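Local coordinates for protein ribonucleoside-diphosphate reductase subunit beta (Streptococcus sanguinis, PDB 4N83) that forms the dimanganese-binding beta subunit of a class Ib ribonucleotide reductase, which probably converts ribonucleoside diphosphates into the deoxyribonucleotides needed for DNA synthesis, at residues P168-G173 with N278-N283; D42-L47 with N175-V180. All blocks are in the same frame, centred on the assembly; numbering follows the deposited sequence.

Interaction 1: residues P168-G173 with N278-N283; sequences PLYYLG and NPIVMN
Val281 N and Ile280 N both donate to Asn278 OD1, and the side chains of these two donors pack against Tyr170. The bond from Val281 N to Asn278 OD1 is 3.1 Å, with the donor tilted 26° from the carbonyl plane. The one from Ile280 N is weak. Asn278 is at the N-cap of helix 279-285, and these are capping bonds. Asn278 ND2 is hydrogen-bonded to Glu248 OE1, which ties this cap to helix 246-263. Segments 168-173 and 279-283 cross almost at right angles, with an angle of 89° and an axis separation of 7.2 Å. At Gly173 the two backbones meet directly, and Gly173 CA makes a CA-H...O contact of 3.4 Å with Ile280 O. Val281 reaches across with both branches. Val281 CG1, anti to the backbone N (chi1 176°), lies 3.9 Å from Leu169 CB. The other branch, CG2, lies at the edge of the Tyr170 ring, near its plane. Ile280 CG2 meets the same ring obliquely, 3.8 Å from Tyr170 CD1, while Ile280 CG1 rests against the carbonyl of Gly173. Phe252 of helix 246-263 touches both Leu169 and Val281. No hydrogen bond joins the two segments. The cap probably helps hold the first turn of helix 279-285, from which the apolar side chains of Ile280 and Val281 pack on Leu169, Tyr170 and Gly173.

Interaction 2: residues D42-L47 with N175-V180; sequences DDWRKL and NKLANV
Leu177 CD2 lies at the edge of the Trp44 indole, near the ring plane, and 4.1 Å from Trp44 CB. Leu177 CD2 is 4.0 Å from Trp44 CA, so its closest contacts are at the root of the side chain, with the ring edge a little farther off. Lys52 of helix 49-78 makes a cation-pi contact with the indole. Val55 and Leu111 also touch this side chain, which places Trp44 among helices 49-78 and 84-111. The carboxylate of Asp43 is the second flat group. Lys176 crosses the Asp43 side chain at about a right angle, with Lys176 CD 3.8 Å from Asp43 OD1. The lysine chain reaches this place through two bends, at chi2 (-99°) and chi3 (-80°). They bring Lys176 NZ to 4.1 Å from Asp43 OD1, which is beyond a salt bridge. Lys176 NZ is also 4.1 Å from Lys46 O, too far for a hydrogen bond. Lys46 is the centre of an inverse gamma turn. Its own amine leads away from segment 175-180. On the other segment, Asn175 has a positive phi (67°) and belongs to a Schellman motif that closes helix 162-173. Leu177 then takes the N-cap position of helix 178-206. Asp40 accepts a hydrogen bond from Val180 N and a weak one from Asn179 ND2, so the chain just before helix 41-44 also binds the start of helix 178-206. Between the two segments themselves there is no hydrogen bond. The contact joins a buried apolar part, Leu177 against Trp44, to a more exposed charged part. There the lysine and the aspartate probably attract each other at long range, without the fixed geometry of a salt bridge.

In the fold
The centres of interactions 1 and 2 lie 13 Å apart, on the same side of the chain's centre. Asn174 alone separates segment 168-173, on helix 162-173, from segment 175-180, which runs through the turn into helix 178-206. Across this turn, Tyr171 O and Lys176 N make a probable hydrogen bond of 2.8 Å, and the Tyr171 ring packs on Leu177 and Leu47. Along the chain the order is 42-47, 168-173, 175-180, 278-283, so the two contacts cross. The end of helix 162-173 thus meets the last modelled helix, and the turn that follows meets the region of helix 41-44, in this all-helical, ferritin-like fold. Helix 178-206 goes on to carry the manganese ligands Glu191 and His194.

Interaction 1: residues P168-G173 with N278-N283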
ATOM      1  N   PRO A 168     -12.570  -5.686 -23.202  1.00121.23           N
ATOM      2  CA  PRO A 168     -11.222  -5.349 -23.684  1.00120.27           C
ATOM      3  C   PRO A 168     -10.408  -6.558 -24.155  1.00119.15           C
ATOM      4  O   PRO A 168      -9.565  -6.418 -25.041  1.00118.42           O
ATOM      5  CB  PRO A 168     -10.561  -4.699 -22.463  1.00119.54           C
ATOM      6  CG  PRO A 168     -11.309  -5.239 -21.295  1.00119.58           C
ATOM      7  CD  PRO A 168     -12.722  -5.366 -21.771  1.00120.68           C
ATOM      8  N   LEU A 169     -10.657  -7.725 -23.561  1.00118.54           N
ATOM      9  CA  LEU A 169     -10.031  -8.974 -24.007  1.00118.50           C
ATOM     10  C   LEU A 169     -10.538  -9.394 -25.392  1.00119.11           C
ATOM     11  O   LEU A 169      -9.794  -9.992 -26.173  1.00118.51           O
ATOM     12  CB  LEU A 169     -10.287 -10.102 -22.999  1.00118.45           C
ATOM     13  CG  LEU A 169      -9.594  -9.992 -21.635  1.00117.11           C
ATOM     14  CD1 LEU A 169     -10.158 -11.023 -20.668  1.00116.74           C
ATOM     15  CD2 LEU A 169      -8.087 -10.152 -21.765  1.00116.25           C
ATOM     16  N   TYR A 170     -11.802  -9.087 -25.681  1.00119.42           N
ATOM     17  CA  TYR A 170     -12.393  -9.356 -26.995  1.00120.27           C
ATOM     18  C   TYR A 170     -11.697  -8.543 -28.087  1.00120.27           C
ATOM     19  O   TYR A 170     -11.354  -9.078 -29.142  1.00119.90           O
ATOM     20  CB  TYR A 170     -13.901  -9.056 -26.978  1.00121.42           C
ATOM     21  CG  TYR A 170     -14.551  -8.981 -28.346  1.00123.14           C
ATOM     22  CD1 TYR A 170     -15.015 -10.129 -28.985  1.00123.88           C
ATOM     23  CD2 TYR A 170     -14.714  -7.758 -28.995  1.00123.67           C
ATOM     24  CE1 TYR A 170     -15.613 -10.061 -30.233  1.00125.13           C
ATOM     25  CE2 TYR A 170     -15.309  -7.682 -30.244  1.00124.58           C
ATOM     26  CZ  TYR A 170     -15.758  -8.834 -30.857  1.00125.72           C
ATOM     27  OH  TYR A 170     -16.350  -8.758 -32.096  1.00127.59           O
ATOM     28  N   TYR A 171     -11.489  -7.255 -27.825  1.00120.77           N
ATOM     29  CA  TYR A 171     -10.834  -6.366 -28.787  1.00122.16           C
ATOM     30  C   TYR A 171      -9.350  -6.691 -28.964  1.00120.91           C
ATOM     31  O   TYR A 171      -8.824  -6.586 -30.073  1.00121.31           O
ATOM     32  CB  TYR A 171     -11.013  -4.899 -28.381  1.00123.44           C
ATOM     33  CG  TYR A 171     -12.426  -4.389 -28.565  1.00126.08           C
ATOM     34  CD1 TYR A 171     -12.976  -4.252 -29.838  1.00128.66           C
ATOM     35  CD2 TYR A 171     -13.216  -4.041 -27.471  1.00126.77           C
ATOM     36  CE1 TYR A 171     -14.269  -3.788 -30.016  1.00130.64           C
ATOM     37  CE2 TYR A 171     -14.510  -3.575 -27.640  1.00128.64           C
ATOM     38  CZ  TYR A 171     -15.032  -3.450 -28.914  1.00130.11           C
ATOM     39  OH  TYR A 171     -16.317  -2.987 -29.089  1.00131.62           O
ATOM     40  N   LEU A 172      -8.683  -7.085 -27.880  1.00119.39           N
ATOM     41  CA  LEU A 172      -7.276  -7.503 -27.942  1.00117.62           C
ATOM     42  C   LEU A 172      -7.096  -8.707 -28.866  1.00117.95           C
ATOM     43  O   LEU A 172      -6.081  -8.821 -29.554  1.00118.19           O
ATOM     44  CB  LEU A 172      -6.746  -7.838 -26.541  1.00115.36           C
ATOM     45  CG  LEU A 172      -5.278  -8.273 -26.431  1.00113.66           C
ATOM     46  CD1 LEU A 172      -4.337  -7.201 -26.959  1.00113.38           C
ATOM     47  CD2 LEU A 172      -4.933  -8.621 -24.990  1.00112.16           C
ATOM     48  N   GLY A 173      -8.083  -9.600 -28.871  1.00118.05           N
ATOM     49  CA  GLY A 173      -8.087 -10.751 -29.769  1.00118.88           C
ATOM     50  C   GLY A 173      -8.224 -10.375 -31.235  1.00120.12           C
ATOM     51  O   GLY A 173      -7.730 -11.086 -32.111  1.00120.54           O
ATOM     52  N   ASN A 278     -15.648 -17.861 -25.697  1.00116.59           N
ATOM     53  CA  ASN A 278     -15.253 -17.259 -26.972  1.00118.07           C
ATOM     54  C   ASN A 278     -13.759 -17.461 -27.238  1.00117.56           C
ATOM     55  O   ASN A 278     -12.936 -17.222 -26.352  1.00115.43           O
ATOM     56  CB  ASN A 278     -15.597 -15.762 -26.979  1.00118.23           C
ATOM     57  CG  ASN A 278     -15.264 -15.084 -28.299  1.00118.72           C
ATOM     58  OD1 ASN A 278     -14.095 -14.921 -28.650  1.00117.32           O
ATOM     59  ND2 ASN A 278     -16.293 -14.674 -29.032  1.00119.74           N
ATOM     60  N   PRO A 279     -13.402 -17.905 -28.459  1.00119.79           N
ATOM     61  CA  PRO A 279     -12.002 -18.220 -28.754  1.00120.04           C
ATOM     62  C   PRO A 279     -11.083 -16.998 -28.813  1.00120.29           C
ATOM     63  O   PRO A 279      -9.921 -17.091 -28.414  1.00118.71           O
ATOM     64  CB  PRO A 279     -12.077 -18.902 -30.124  1.00121.20           C
ATOM     65  CG  PRO A 279     -13.309 -18.355 -30.752  1.00122.49           C
ATOM     66  CD  PRO A 279     -14.275 -18.135 -29.626  1.00121.84           C
ATOM     67  N   ILE A 280     -11.598 -15.869 -29.301  1.00121.84           N
ATOM     68  CA  ILE A 280     -10.788 -14.656 -29.449  1.00121.73           C
ATOM     69  C   ILE A 280     -10.584 -13.950 -28.101  1.00119.83           C
ATOM     70  O   ILE A 280      -9.641 -13.174 -27.938  1.00117.55           O
ATOM     71  CB  ILE A 280     -11.383 -13.690 -30.513  1.00123.38           C
ATOM     72  CG1 ILE A 280     -10.270 -13.121 -31.403  1.00123.75           C
ATOM     73  CG2 ILE A 280     -12.207 -12.573 -29.881  1.00122.96           C
ATOM     74  CD1 ILE A 280      -9.790 -14.075 -32.477  1.00124.29           C
ATOM     75  N   VAL A 281     -11.473 -14.217 -27.144  1.00120.35           N
ATOM     76  CA  VAL A 281     -11.306 -13.741 -25.769  1.00120.00           C
ATOM     77  C   VAL A 281     -10.280 -14.610 -25.043  1.00117.91           C
ATOM     78  O   VAL A 281      -9.504 -14.112 -24.225  1.00116.53           O
ATOM     79  CB  VAL A 281     -12.642 -13.743 -24.995  1.00121.29           C
ATOM     80  CG1 VAL A 281     -12.431 -13.341 -23.539  1.00120.02           C
ATOM     81  CG2 VAL A 281     -13.638 -12.807 -25.668  1.00123.01           C
ATOM     82  N   MET A 282     -10.281 -15.907 -25.349  1.00117.27           N
ATOM     83  CA  MET A 282      -9.275 -16.830 -24.818  1.00115.61           C
ATOM     84  C   MET A 282      -7.919 -16.602 -25.494  1.00113.75           C
ATOM     85  O   MET A 282      -6.874 -16.930 -24.928  1.00111.82           O
ATOM     86  CB  MET A 282      -9.725 -18.285 -25.000  1.00116.16           C
ATOM     87  CG  MET A 282      -9.099 -19.264 -24.016  1.00115.02           C
ATOM     88  SD  MET A 282      -9.404 -18.861 -22.280  1.00113.55           S
ATOM     89  CE  MET A 282     -11.193 -18.860 -22.218  1.00114.18           C
ATOM     90  N   ASN A 283      -7.949 -16.051 -26.707  1.00113.63           N
ATOM     91  CA  ASN A 283      -6.747 -15.548 -27.372  1.00112.30           C
ATOM     92  C   ASN A 283      -6.202 -14.314 -26.645  1.00111.35           C
ATOM     93  O   ASN A 283      -4.990 -14.095 -26.601  1.00110.88           O
ATOM     94  CB  ASN A 283      -7.055 -15.211 -28.840  1.00112.47           C
ATOM     95  CG  ASN A 283      -5.852 -14.667 -29.588  1.00111.53           C
ATOM     96  OD1 ASN A 283      -5.917 -13.592 -30.184  1.00111.77           O
ATOM     97  ND2 ASN A 283      -4.748 -15.404 -29.562  1.00110.74           N
TER

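Interaction 2: residues D42-L47 with N175-V180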
ATOM      1  N   ASP A  42      -6.659   5.949 -32.794  1.00110.98           N
ATOM      2  CA  ASP A  42      -6.906   5.593 -34.191  1.00111.41           C
ATOM      3  C   ASP A  42      -7.959   4.487 -34.311  1.00111.54           C
ATOM      4  O   ASP A  42      -8.813   4.539 -35.195  1.00113.09           O
ATOM      5  CB  ASP A  42      -5.602   5.155 -34.869  1.00110.63           C
ATOM      6  CG  ASP A  42      -5.697   5.165 -36.383  1.00111.46           C
ATOM      7  OD1 ASP A  42      -5.404   4.122 -37.004  1.00110.93           O
ATOM      8  OD2 ASP A  42      -6.066   6.213 -36.953  1.00111.88           O
ATOM      9  N   ASP A  43      -7.893   3.497 -33.419  1.00110.32           N
ATOM     10  CA  ASP A  43      -8.840   2.371 -33.416  1.00110.26           C
ATOM     11  C   ASP A  43     -10.062   2.617 -32.525  1.00110.16           C
ATOM     12  O   ASP A  43     -11.111   2.002 -32.728  1.00109.48           O
ATOM     13  CB  ASP A  43      -8.135   1.079 -32.982  1.00108.65           C
ATOM     14  CG  ASP A  43      -7.317   0.457 -34.099  1.00108.51           C
ATOM     15  OD1 ASP A  43      -7.924  -0.056 -35.063  1.00108.96           O
ATOM     16  OD2 ASP A  43      -6.073   0.474 -34.011  1.00107.20           O
ATOM     17  N   TRP A  44      -9.919   3.502 -31.541  1.00110.35           N
ATOM     18  CA  TRP A  44     -11.027   3.872 -30.658  1.00111.71           C
ATOM     19  C   TRP A  44     -12.115   4.629 -31.420  1.00114.16           C
ATOM     20  O   TRP A  44     -13.304   4.349 -31.251  1.00114.69           O
ATOM     21  CB  TRP A  44     -10.518   4.714 -29.479  1.00111.39           C
ATOM     22  CG  TRP A  44     -11.598   5.403 -28.687  1.00111.91           C
ATOM     23  CD1 TRP A  44     -11.757   6.749 -28.518  1.00112.10           C
ATOM     24  CD2 TRP A  44     -12.666   4.780 -27.960  1.00111.89           C
ATOM     25  NE1 TRP A  44     -12.853   7.003 -27.730  1.00112.62           N
ATOM     26  CE2 TRP A  44     -13.430   5.812 -27.375  1.00112.36           C
ATOM     27  CE3 TRP A  44     -13.049   3.451 -27.745  1.00111.26           C
ATOM     28  CZ2 TRP A  44     -14.559   5.557 -26.591  1.00112.35           C
ATOM     29  CZ3 TRP A  44     -14.170   3.198 -26.966  1.00111.12           C
ATOM     30  CH2 TRP A  44     -14.911   4.246 -26.398  1.00111.77           C
ATOM     31  N   ARG A  45     -11.702   5.578 -32.259  1.00116.03           N
ATOM     32  CA  ARG A  45     -12.643   6.384 -33.046  1.00118.13           C
ATOM     33  C   ARG A  45     -13.307   5.594 -34.182  1.00119.04           C
ATOM     34  O   ARG A  45     -14.289   6.057 -34.763  1.00120.25           O
ATOM     35  CB  ARG A  45     -11.959   7.649 -33.592  1.00119.36           C
ATOM     36  CG  ARG A  45     -10.951   7.411 -34.708  1.00120.55           C
ATOM     37  CD  ARG A  45     -10.093   8.644 -34.952  1.00121.07           C
ATOM     38  NE  ARG A  45      -9.064   8.403 -35.966  1.00121.75           N
ATOM     39  CZ  ARG A  45      -9.260   8.450 -37.285  1.00122.74           C
ATOM     40  NH1 ARG A  45     -10.457   8.734 -37.793  1.00123.85           N
ATOM     41  NH2 ARG A  45      -8.243   8.210 -38.107  1.00122.70           N
ATOM     42  N   LYS A  46     -12.775   4.411 -34.495  1.00118.71           N
ATOM     43  CA  LYS A  46     -13.409   3.493 -35.446  1.00119.88           C
ATOM     44  C   LYS A  46     -14.383   2.552 -34.726  1.00119.00           C
ATOM     45  O   LYS A  46     -14.266   1.327 -34.820  1.00118.16           O
ATOM     46  CB  LYS A  46     -12.349   2.677 -36.197  1.00120.47           C
ATOM     47  CG  LYS A  46     -11.422   3.501 -37.074  1.00121.37           C
ATOM     48  CD  LYS A  46     -10.364   2.622 -37.725  1.00121.18           C
ATOM     49  CE  LYS A  46      -9.367   3.443 -38.525  1.00122.01           C
ATOM     50  NZ  LYS A  46      -8.370   2.582 -39.220  1.00122.22           N
ATOM     51  N   LEU A  47     -15.336   3.139 -34.004  1.00118.41           N
ATOM     52  CA  LEU A  47     -16.364   2.386 -33.281  1.00117.59           C
ATOM     53  C   LEU A  47     -17.682   3.160 -33.289  1.00118.03           C
ATOM     54  O   LEU A  47     -17.688   4.392 -33.318  1.00117.59           O
ATOM     55  CB  LEU A  47     -15.935   2.128 -31.832  1.00115.74           C
ATOM     56  CG  LEU A  47     -14.704   1.254 -31.573  1.00114.18           C
ATOM     57  CD1 LEU A  47     -14.338   1.305 -30.099  1.00112.32           C
ATOM     58  CD2 LEU A  47     -14.927  -0.187 -32.008  1.00114.79           C
ATOM     59  N   ASN A 175      -6.907  -7.624 -32.373  1.00119.95           N
ATOM     60  CA  ASN A 175      -5.789  -6.692 -32.566  1.00119.32           C
ATOM     61  C   ASN A 175      -6.245  -5.226 -32.504  1.00119.44           C
ATOM     62  O   ASN A 175      -5.699  -4.361 -33.195  1.00119.51           O
ATOM     63  CB  ASN A 175      -5.051  -6.992 -33.882  1.00120.05           C
ATOM     64  CG  ASN A 175      -3.593  -6.556 -33.856  1.00119.44           C
ATOM     65  OD1 ASN A 175      -2.886  -6.774 -32.874  1.00118.18           O
ATOM     66  ND2 ASN A 175      -3.136  -5.950 -34.946  1.00120.59           N
ATOM     67  N   LYS A 176      -7.240  -4.964 -31.656  1.00118.95           N
ATOM     68  CA  LYS A 176      -7.831  -3.634 -31.494  1.00118.75           C
ATOM     69  C   LYS A 176      -7.674  -3.185 -30.041  1.00117.57           C
ATOM     70  O   LYS A 176      -7.720  -4.010 -29.128  1.00116.87           O
ATOM     71  CB  LYS A 176      -9.320  -3.667 -31.861  1.00119.44           C
ATOM     72  CG  LYS A 176      -9.631  -4.248 -33.236  1.00120.48           C
ATOM     73  CD  LYS A 176      -9.867  -3.173 -34.288  1.00121.37           C
ATOM     74  CE  LYS A 176     -11.272  -2.598 -34.194  1.00122.10           C
ATOM     75  NZ  LYS A 176     -11.603  -1.728 -35.357  1.00123.47           N
ATOM     76  N   LEU A 177      -7.494  -1.880 -29.833  1.00117.54           N
ATOM     77  CA  LEU A 177      -7.332  -1.309 -28.489  1.00116.34           C
ATOM     78  C   LEU A 177      -6.224  -2.022 -27.703  1.00115.06           C
ATOM     79  O   LEU A 177      -6.473  -2.609 -26.647  1.00114.34           O
ATOM     80  CB  LEU A 177      -8.659  -1.362 -27.716  1.00116.40           C
ATOM     81  CG  LEU A 177      -9.884  -0.724 -28.376  1.00117.78           C
ATOM     82  CD1 LEU A 177     -11.126  -0.986 -27.539  1.00117.76           C
ATOM     83  CD2 LEU A 177      -9.689   0.769 -28.588  1.00118.29           C
ATOM     84  N   ALA A 178      -5.002  -1.955 -28.228  1.00114.71           N
ATOM     85  CA  ALA A 178      -3.867  -2.707 -27.680  1.00113.37           C
ATOM     86  C   ALA A 178      -3.398  -2.179 -26.324  1.00111.44           C
ATOM     87  O   ALA A 178      -3.215  -2.949 -25.380  1.00110.58           O
ATOM     88  CB  ALA A 178      -2.711  -2.709 -28.671  1.00113.83           C
ATOM     89  N   ASN A 179      -3.198  -0.866 -26.239  1.00110.52           N
ATOM     90  CA  ASN A 179      -2.748  -0.222 -25.001  1.00108.63           C
ATOM     91  C   ASN A 179      -3.830  -0.181 -23.922  1.00107.35           C
ATOM     92  O   ASN A 179      -3.524  -0.227 -22.730  1.00106.39           O
ATOM     93  CB  ASN A 179      -2.246   1.195 -25.292  1.00109.04           C
ATOM     94  CG  ASN A 179      -1.028   1.206 -26.199  1.00109.32           C
ATOM     95  OD1 ASN A 179      -0.057   0.488 -25.957  1.00108.07           O
ATOM     96  ND2 ASN A 179      -1.071   2.023 -27.246  1.00110.53           N
ATOM     97  N   VAL A 180      -5.091  -0.094 -24.345  1.00107.42           N
ATOM     98  CA  VAL A 180      -6.229  -0.149 -23.424  1.00106.68           C
ATOM     99  C   VAL A 180      -6.410  -1.575 -22.898  1.00104.31           C
ATOM    100  O   VAL A 180      -6.958  -1.778 -21.815  1.00102.92           O
ATOM    101  CB  VAL A 180      -7.537   0.331 -24.101  1.00108.58           C
ATOM    102  CG1 VAL A 180      -8.711   0.264 -23.129  1.00108.81           C
ATOM    103  CG2 VAL A 180      -7.375   1.748 -24.641  1.00109.44           C
TER